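Local coordinates for protein carbohydrate deacetylase Agd3 (Neosartorya fumigata, PDB 6NWZ) that probably removes N-acetyl groups from the fungal exopolysaccharide galactosaminogalactan as a zinc-binding carbohydrate deacetylase needed for biofilm formation, at residues I386-E394 with K405-L414; G306-S314 with N324-S332. All blocks are in the same frame, centred on the assembly; numbering follows the deposited sequence.

Contact 1. Residues I386-E394 with K405-L414; sequences ISHTFTHEE and KEISFNQAWL. With ZN (zinc ion), chain L.
Ser387 to Glu393 pack against Glu406, Phe409 and Asn410 in a buried contact between a zinc-binding loop and the helix that follows it. The loop leaves the C-terminal end of strand 384-387, and helix 400-417 continues the beta-alpha-beta unit to the parallel strand 424-426. The loop reads His-Thr-x-x-His, as in the metal-binding motif of CE4-type deacetylases: His388 NE2 lies 2.2 Å from the zinc ion and His392 NE2 lies 2.4 Å from it, with Asp256 completing the Asp-His-His triad. Both histidines turn away from the helix, which grips the residues around them. Asn410 ND2 donates to Ser387 OG (2.7 Å) almost exactly in its own amide plane, with a nearly straight N-H...O angle of 167°. Ser387 OG in turn accepts from Thr389 N, an ST turn. At the next step the helix backbone takes part, Phe390 N meeting Glu406 O at 2.9 Å on a lone pair in the carbonyl plane. The Phe390 ring, swung anti to its own backbone N (chi1 -170°), receives Phe409 CB over one face, 3.9 Å from the ring centroid; Asn410 OD1 sits at its edge. Glu406 folds back toward the loop through its bent chi2 of -70°. Its OE2 takes Thr391 N (3.2 Å) from the syn side, somewhat out of the carboxylate plane, and more weakly Glu393 N, while OE1 accepts from Trp351 NE1; Thr391 OG1 also lies beside OE1, at a separation too short to be trusted. The Glu406 carboxylate and backbone carbonyl thus bond loop N-H groups and the Asn410 amide bonds the Ser387 hydroxyl, consistent with a second shell that positions the loop carrying both zinc-binding imidazoles.

Contact 2. Residues G306-S314 with N324-S332; sequences GNGNIEQSS and NGGGIEYDS
The helix 306-313, which follows the sheet strand 300-304 in the deacetylase domain, is met along one side by an extended, glycine-rich loop, and Asn307 makes the polar join to Ile328. The amide of Asn307 bonds both backbone groups of that one residue: OD1 accepts Ile328 N at 2.7 Å, the donor tilted 20° from the carbonyl plane, and ND2 donates a hydrogen bond to Ile328 O at 3.2 Å, meeting a lone pair of that oxygen although the oxygen lies well out of the Asn307 amide plane. CG stands anti to the Asn307 backbone N (chi1 -170°), directing the amide out from the helix across the passing chain and fixing its flip. Gly327, with no side chain, brings its CA to 3.4 Å from Asn307 OD1, and one turn further on Ile310 CG2 rests 3.7 Å from the same CA. Beyond the helix end, Ser314 OG touches Gly326 CA at 3.2 Å while donating to Ile310 O, which also accepts Ser314 N from the opposite face of its carbonyl plane. Toward the surface, Glu311 OE1 and Glu329 OE2 stand 3.8 Å apart without bonding, their carboxylates steeply inclined to each other. The loop is also tied to Trp360, whose NE1 donates to Gly326 O. Ile310 also packs on Trp360 and on helix 362-366, joining the loop contact to that short helix, and Asn309 reaches Trp413 of helix 400-417.

How the contacts relate
Both contacts belong to the deacetylase domain, contact 2 closing before contact 1 opens along the chain, with centres about 12 Å apart. They touch directly at several points. Asn410 OD1 of contact 1 probably accepts a hydrogen bond from Gly306 N at 2.8 Å, and Tyr330 OH of contact 2 probably pairs with Thr391 OG1, also at 2.8 Å; Trp413 CD2 packs 3.5 Å from Gly306 CA. Contact 1 supplies His388 and His392, two of the three protein ligands of its zinc ion, and Glu394, a ligand of another zinc. Contact 2 lies farther out, the Asn307 side chain about 12 Å from the metal, yet Asn307 shares a backbone hydrogen bond with Phe390, between the two histidines in sequence.

Contact 1. Residues I386-E394 with K405-L414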
loop_
_atom_site.group_PDB
_atom_site.type_symbol
_atom_site.label_atom_id
_atom_site.label_comp_id
_atom_site.label_asym_id
_atom_site.label_seq_id
_atom_site.Cartn_x
_atom_site.Cartn_y
_atom_site.Cartn_z
ATOM N N ILE A 386 13.454 15.522 0.710
ATOM C CA ILE A 386 14.340 14.543 0.093
ATOM C C ILE A 386 14.890 15.160 -1.185
ATOM O O ILE A 386 14.300 16.084 -1.751
ATOM C CB ILE A 386 13.598 13.209 -0.184
ATOM C CG1 ILE A 386 14.593 12.095 -0.524
ATOM C CG2 ILE A 386 12.552 13.406 -1.271
ATOM C CD1 ILE A 386 13.934 10.827 -1.002
ATOM N N SER A 387 16.042 14.661 -1.635
ATOM C CA SER A 387 16.695 15.197 -2.823
ATOM C C SER A 387 16.069 14.644 -4.098
ATOM O O SER A 387 15.745 13.457 -4.188
ATOM C CB SER A 387 18.190 14.873 -2.816
ATOM O OG SER A 387 18.803 15.287 -4.028
ATOM N N HIS A 388 15.924 15.515 -5.095
ATOM C CA HIS A 388 15.429 15.154 -6.419
ATOM C C HIS A 388 16.465 15.492 -7.492
ATOM O O HIS A 388 16.113 15.796 -8.637
ATOM C CB HIS A 388 14.097 15.855 -6.694
ATOM C CG HIS A 388 13.316 15.268 -7.829
ATOM N ND1 HIS A 388 13.110 13.913 -7.973
ATOM C CD2 HIS A 388 12.674 15.859 -8.865
ATOM C CE1 HIS A 388 12.382 13.693 -9.055
ATOM N NE2 HIS A 388 12.104 14.859 -9.614
ATOM N N THR A 389 17.750 15.429 -7.114
ATOM C CA THR A 389 18.920 15.855 -7.891
ATOM C C THR A 389 18.974 17.368 -8.074
ATOM O O THR A 389 17.970 18.068 -7.894
ATOM C CB THR A 389 18.990 15.168 -9.259
ATOM O OG1 THR A 389 17.940 15.650 -10.108
ATOM C CG2 THR A 389 18.883 13.665 -9.101
ATOM N N PHE A 390 20.152 17.882 -8.432
ATOM C CA PHE A 390 20.355 19.327 -8.440
ATOM C C PHE A 390 19.665 19.973 -9.638
ATOM O O PHE A 390 18.808 20.847 -9.476
ATOM C CB PHE A 390 21.854 19.644 -8.424
ATOM C CG PHE A 390 22.169 21.098 -8.196
ATOM C CD1 PHE A 390 21.818 21.723 -7.012
ATOM C CD2 PHE A 390 22.832 21.835 -9.163
ATOM C CE1 PHE A 390 22.113 23.062 -6.802
ATOM C CE2 PHE A 390 23.130 23.172 -8.959
ATOM C CZ PHE A 390 22.770 23.785 -7.780
ATOM N N THR A 391 20.007 19.539 -10.850
ATOM C CA THR A 391 19.522 20.178 -12.066
ATOM C C THR A 391 18.397 19.410 -12.743
ATOM O O THR A 391 17.904 19.858 -13.785
ATOM C CB THR A 391 20.674 20.365 -13.061
ATOM O OG1 THR A 391 20.943 19.125 -13.727
ATOM C CG2 THR A 391 21.922 20.804 -12.332
ATOM N N HIS A 392 17.986 18.272 -12.184
ATOM C CA HIS A 392 16.960 17.409 -12.774
ATOM C C HIS A 392 17.417 16.815 -14.106
ATOM O O HIS A 392 16.599 16.530 -14.984
ATOM C CB HIS A 392 15.631 18.152 -12.941
ATOM C CG HIS A 392 14.466 17.252 -13.199
ATOM N ND1 HIS A 392 14.286 16.597 -14.399
ATOM C CD2 HIS A 392 13.425 16.892 -12.412
ATOM C CE1 HIS A 392 13.183 15.873 -14.340
ATOM N NE2 HIS A 392 12.642 16.035 -13.145
ATOM N N GLU A 393 18.725 16.613 -14.261
ATOM C CA GLU A 393 19.254 16.002 -15.474
ATOM C C GLU A 393 18.824 14.544 -15.564
ATOM O O GLU A 393 18.960 13.785 -14.598
ATOM C CB GLU A 393 20.780 16.097 -15.507
ATOM C CG GLU A 393 21.420 15.411 -16.714
ATOM C CD GLU A 393 22.939 15.431 -16.668
ATOM O OE1 GLU A 393 23.497 15.862 -15.637
ATOM O OE2 GLU A 393 23.577 15.018 -17.661
ATOM N N GLU A 394 18.304 14.159 -16.725
ATOM C CA GLU A 394 17.958 12.767 -16.975
ATOM C C GLU A 394 19.227 11.929 -17.063
ATOM O O GLU A 394 20.206 12.321 -17.704
ATOM C CB GLU A 394 17.149 12.652 -18.266
ATOM C CG GLU A 394 16.272 13.867 -18.540
ATOM C CD GLU A 394 14.796 13.592 -18.341
ATOM O OE1 GLU A 394 14.315 12.558 -18.848
ATOM O OE2 GLU A 394 14.118 14.410 -17.680
ATOM N N LYS A 405 27.840 15.003 -9.740
ATOM C CA LYS A 405 27.522 16.383 -9.402
ATOM C C LYS A 405 26.026 16.586 -9.193
ATOM O O LYS A 405 25.628 17.429 -8.381
ATOM C CB LYS A 405 28.057 17.320 -10.487
ATOM C CG LYS A 405 29.579 17.319 -10.581
ATOM C CD LYS A 405 30.105 18.436 -11.465
ATOM C CE LYS A 405 29.950 18.107 -12.941
ATOM N NZ LYS A 405 30.800 16.961 -13.376
ATOM N N GLU A 406 25.185 15.818 -9.895
ATOM C CA GLU A 406 23.744 15.912 -9.678
ATOM C C GLU A 406 23.379 15.621 -8.228
ATOM O O GLU A 406 22.469 16.246 -7.671
ATOM C CB GLU A 406 23.007 14.952 -10.613
ATOM C CG GLU A 406 22.954 15.398 -12.060
ATOM C CD GLU A 406 22.061 16.603 -12.262
ATOM O OE1 GLU A 406 22.472 17.530 -12.993
ATOM O OE2 GLU A 406 20.952 16.621 -11.686
ATOM N N ILE A 407 24.077 14.680 -7.601
ATOM C CA ILE A 407 23.808 14.308 -6.213
ATOM C C ILE A 407 24.530 15.232 -5.240
ATOM O O ILE A 407 23.917 15.801 -4.335
ATOM C CB ILE A 407 24.198 12.834 -5.976
ATOM C CG1 ILE A 407 23.450 11.913 -6.941
ATOM C CG2 ILE A 407 23.928 12.433 -4.534
ATOM C CD1 ILE A 407 21.946 11.986 -6.802
ATOM N N SER A 408 25.842 15.400 -5.418
ATOM C CA SER A 408 26.638 16.129 -4.434
ATOM C C SER A 408 26.242 17.599 -4.356
ATOM O O SER A 408 26.196 18.175 -3.261
ATOM C CB SER A 408 28.120 15.982 -4.762
ATOM O OG SER A 408 28.346 16.151 -6.149
ATOM N N PHE A 409 25.968 18.232 -5.499
ATOM C CA PHE A 409 25.575 19.638 -5.475
ATOM C C PHE A 409 24.276 19.828 -4.708
ATOM O O PHE A 409 24.153 20.748 -3.893
ATOM C CB PHE A 409 25.433 20.177 -6.898
ATOM C CG PHE A 409 26.716 20.683 -7.494
ATOM C CD1 PHE A 409 27.819 19.853 -7.613
ATOM C CD2 PHE A 409 26.810 21.987 -7.959
ATOM C CE1 PHE A 409 28.996 20.319 -8.173
ATOM C CE2 PHE A 409 27.986 22.458 -8.521
ATOM C CZ PHE A 409 29.077 21.623 -8.629
ATOM N N ASN A 410 23.293 18.964 -4.956
ATOM C CA ASN A 410 22.028 19.080 -4.247
ATOM C C ASN A 410 22.195 18.778 -2.763
ATOM O O ASN A 410 21.452 19.318 -1.937
ATOM C CB ASN A 410 20.990 18.154 -4.877
ATOM C CG ASN A 410 19.593 18.733 -4.837
ATOM O OD1 ASN A 410 19.393 19.924 -5.079
ATOM N ND2 ASN A 410 18.614 17.892 -4.524
ATOM N N GLN A 411 23.160 17.926 -2.406
ATOM C CA GLN A 411 23.440 17.678 -0.995
ATOM C C GLN A 411 24.019 18.921 -0.330
ATOM O O GLN A 411 23.610 19.293 0.776
ATOM C CB GLN A 411 24.399 16.494 -0.843
ATOM C CG GLN A 411 23.800 15.144 -1.202
ATOM C CD GLN A 411 24.843 14.043 -1.303
ATOM O OE1 GLN A 411 24.543 12.865 -1.102
ATOM N NE2 GLN A 411 26.075 14.422 -1.625
ATOM N N ALA A 412 24.979 19.574 -0.993
ATOM C CA ALA A 412 25.569 20.785 -0.433
ATOM C C ALA A 412 24.543 21.906 -0.354
ATOM O O ALA A 412 24.527 22.673 0.615
ATOM C CB ALA A 412 26.775 21.218 -1.263
ATOM N N TRP A 413 23.678 22.008 -1.364
ATOM C CA TRP A 413 22.616 23.006 -1.333
ATOM C C TRP A 413 21.643 22.740 -0.189
ATOM O O TRP A 413 21.261 23.667 0.536
ATOM C CB TRP A 413 21.887 23.031 -2.678
ATOM C CG TRP A 413 20.694 23.935 -2.698
ATOM C CD1 TRP A 413 20.692 25.291 -2.866
ATOM C CD2 TRP A 413 19.324 23.547 -2.549
ATOM N NE1 TRP A 413 19.403 25.771 -2.827
ATOM C CE2 TRP A 413 18.545 24.719 -2.635
ATOM C CE3 TRP A 413 18.680 22.322 -2.350
ATOM C CZ2 TRP A 413 17.157 24.701 -2.529
ATOM C CZ3 TRP A 413 17.301 22.307 -2.247
ATOM C CH2 TRP A 413 16.554 23.489 -2.335
ATOM N N LEU A 414 21.234 21.481 -0.008
ATOM C CA LEU A 414 20.358 21.145 1.112
ATOM C C LEU A 414 21.017 21.447 2.451
ATOM O O LEU A 414 20.325 21.765 3.424
ATOM C CB LEU A 414 19.957 19.671 1.048
ATOM C CG LEU A 414 18.913 19.278 0.003
ATOM C CD1 LEU A 414 18.824 17.764 -0.135
ATOM C CD2 LEU A 414 17.566 19.859 0.378
HETATM ZN ZN ZN L . 11.033 15.378 -11.498
#

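Contact 2. Residues G306-S314 with N324-S332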
loop_
_atom_site.group_PDB
_atom_site.type_symbol
_atom_site.label_atom_id
_atom_site.label_comp_id
_atom_site.label_asym_id
_atom_site.label_seq_id
_atom_site.Cartn_x
_atom_site.Cartn_y
_atom_site.Cartn_z
ATOM N N GLY A 306 17.766 21.842 -6.285
ATOM C CA GLY A 306 18.449 23.052 -5.859
ATOM C C GLY A 306 18.728 24.031 -6.983
ATOM O O GLY A 306 18.709 25.246 -6.766
ATOM N N ASN A 307 18.992 23.528 -8.192
ATOM C CA ASN A 307 19.320 24.422 -9.298
ATOM C C ASN A 307 18.149 25.335 -9.643
ATOM O O ASN A 307 18.357 26.459 -10.113
ATOM C CB ASN A 307 19.755 23.612 -10.522
ATOM C CG ASN A 307 20.330 24.483 -11.629
ATOM O OD1 ASN A 307 21.387 25.096 -11.469
ATOM N ND2 ASN A 307 19.644 24.524 -12.767
ATOM N N GLY A 308 16.916 24.876 -9.410
ATOM C CA GLY A 308 15.768 25.745 -9.599
ATOM C C GLY A 308 15.770 26.932 -8.657
ATOM O O GLY A 308 15.194 27.981 -8.966
ATOM N N ASN A 309 16.410 26.785 -7.495
ATOM C CA ASN A 309 16.548 27.911 -6.579
ATOM C C ASN A 309 17.569 28.917 -7.097
ATOM O O ASN A 309 17.343 30.131 -7.030
ATOM C CB ASN A 309 16.935 27.404 -5.190
ATOM C CG ASN A 309 17.324 28.521 -4.245
ATOM O OD1 ASN A 309 18.437 28.549 -3.725
ATOM N ND2 ASN A 309 16.407 29.453 -4.023
ATOM N N ILE A 310 18.692 28.435 -7.630
ATOM C CA ILE A 310 19.711 29.347 -8.138
ATOM C C ILE A 310 19.216 30.061 -9.389
ATOM O O ILE A 310 19.473 31.256 -9.579
ATOM C CB ILE A 310 21.026 28.589 -8.402
ATOM C CG1 ILE A 310 21.446 27.787 -7.165
ATOM C CG2 ILE A 310 22.126 29.560 -8.813
ATOM C CD1 ILE A 310 21.757 28.637 -5.953
ATOM N N GLU A 311 18.497 29.348 -10.262
ATOM C CA GLU A 311 18.038 29.962 -11.505
ATOM C C GLU A 311 17.000 31.045 -11.235
ATOM O O GLU A 311 16.992 32.085 -11.903
ATOM C CB GLU A 311 17.476 28.897 -12.447
ATOM C CG GLU A 311 18.522 27.928 -12.972
ATOM C CD GLU A 311 18.066 27.188 -14.217
ATOM O OE1 GLU A 311 18.822 27.178 -15.214
ATOM O OE2 GLU A 311 16.953 26.624 -14.197
ATOM N N GLN A 312 16.123 30.823 -10.255
ATOM C CA GLN A 312 15.146 31.847 -9.902
ATOM C C GLN A 312 15.827 33.091 -9.343
ATOM O O GLN A 312 15.491 34.214 -9.733
ATOM C CB GLN A 312 14.135 31.283 -8.904
ATOM C CG GLN A 312 13.169 32.315 -8.352
ATOM C CD GLN A 312 12.327 32.975 -9.432
ATOM O OE1 GLN A 312 11.509 32.324 -10.081
ATOM N NE2 GLN A 312 12.525 34.277 -9.628
ATOM N N SER A 313 16.791 32.913 -8.435
ATOM C CA SER A 313 17.530 34.061 -7.919
ATOM C C SER A 313 18.275 34.788 -9.028
ATOM O O SER A 313 18.411 36.016 -8.983
ATOM C CB SER A 313 18.511 33.615 -6.836
ATOM O OG SER A 313 17.824 33.125 -5.701
ATOM N N SER A 314 18.759 34.053 -10.026
ATOM C CA SER A 314 19.475 34.638 -11.149
ATOM C C SER A 314 18.551 35.133 -12.246
ATOM O O SER A 314 19.035 35.471 -13.328
ATOM C CB SER A 314 20.453 33.624 -11.739
ATOM O OG SER A 314 21.246 33.037 -10.728
ATOM N N ASN A 324 26.945 34.104 -9.189
ATOM C CA ASN A 324 28.044 33.686 -10.065
ATOM C C ASN A 324 27.616 33.593 -11.528
ATOM O O ASN A 324 28.147 32.780 -12.288
ATOM C CB ASN A 324 28.642 32.351 -9.611
ATOM C CG ASN A 324 29.030 32.351 -8.147
ATOM O OD1 ASN A 324 29.373 33.391 -7.583
ATOM N ND2 ASN A 324 28.976 31.179 -7.520
ATOM N N GLY A 325 26.657 34.417 -11.944
ATOM C CA GLY A 325 26.171 34.389 -13.304
ATOM C C GLY A 325 24.950 33.526 -13.535
ATOM O O GLY A 325 24.303 33.669 -14.580
ATOM N N GLY A 326 24.612 32.638 -12.605
ATOM C CA GLY A 326 23.453 31.786 -12.729
ATOM C C GLY A 326 23.773 30.375 -12.290
ATOM O O GLY A 326 24.859 30.085 -11.790
ATOM N N GLY A 327 22.802 29.484 -12.483
ATOM C CA GLY A 327 22.941 28.089 -12.126
ATOM C C GLY A 327 23.517 27.255 -13.250
ATOM O O GLY A 327 24.088 27.767 -14.215
ATOM N N ILE A 328 23.361 25.939 -13.115
ATOM C CA ILE A 328 23.877 25.000 -14.105
ATOM C C ILE A 328 22.961 25.007 -15.320
ATOM O O ILE A 328 21.739 24.875 -15.193
ATOM C CB ILE A 328 23.998 23.591 -13.505
ATOM C CG1 ILE A 328 24.936 23.611 -12.298
ATOM C CG2 ILE A 328 24.495 22.607 -14.550
ATOM C CD1 ILE A 328 26.311 24.143 -12.617
ATOM N N GLU A 329 23.551 25.151 -16.503
ATOM C CA GLU A 329 22.788 25.292 -17.733
ATOM C C GLU A 329 23.393 24.415 -18.818
ATOM O O GLU A 329 24.613 24.394 -18.999
ATOM C CB GLU A 329 22.757 26.754 -18.186
ATOM C CG GLU A 329 21.505 27.133 -18.939
ATOM C CD GLU A 329 21.152 28.597 -18.768
ATOM O OE1 GLU A 329 22.049 29.453 -18.921
ATOM O OE2 GLU A 329 19.975 28.884 -18.464
ATOM N N TYR A 330 22.532 23.698 -19.537
ATOM C CA TYR A 330 22.949 22.783 -20.593
ATOM C C TYR A 330 21.743 22.496 -21.478
ATOM O O TYR A 330 20.605 22.826 -21.134
ATOM C CB TYR A 330 23.525 21.485 -20.016
ATOM C CG TYR A 330 22.592 20.805 -19.040
ATOM C CD1 TYR A 330 21.622 19.913 -19.480
ATOM C CD2 TYR A 330 22.668 21.071 -17.678
ATOM C CE1 TYR A 330 20.758 19.298 -18.589
ATOM C CE2 TYR A 330 21.811 20.463 -16.782
ATOM C CZ TYR A 330 20.859 19.578 -17.241
ATOM O OH TYR A 330 20.005 18.976 -16.346
ATOM N N ASP A 331 22.006 21.875 -22.625
ATOM C CA ASP A 331 20.949 21.443 -23.532
ATOM C C ASP A 331 20.610 19.983 -23.263
ATOM O O ASP A 331 21.504 19.130 -23.209
ATOM C CB ASP A 331 21.364 21.630 -24.991
ATOM C CG ASP A 331 21.343 23.081 -25.420
ATOM O OD1 ASP A 331 22.313 23.808 -25.117
ATOM O OD2 ASP A 331 20.353 23.495 -26.058
ATOM N N SER A 332 19.330 19.703 -23.097
ATOM C CA SER A 332 18.901 18.347 -22.786
ATOM C C SER A 332 18.909 17.490 -24.049
ATOM O O SER A 332 18.422 17.930 -25.095
ATOM C CB SER A 332 17.509 18.361 -22.168
ATOM O OG SER A 332 17.446 19.290 -21.100
#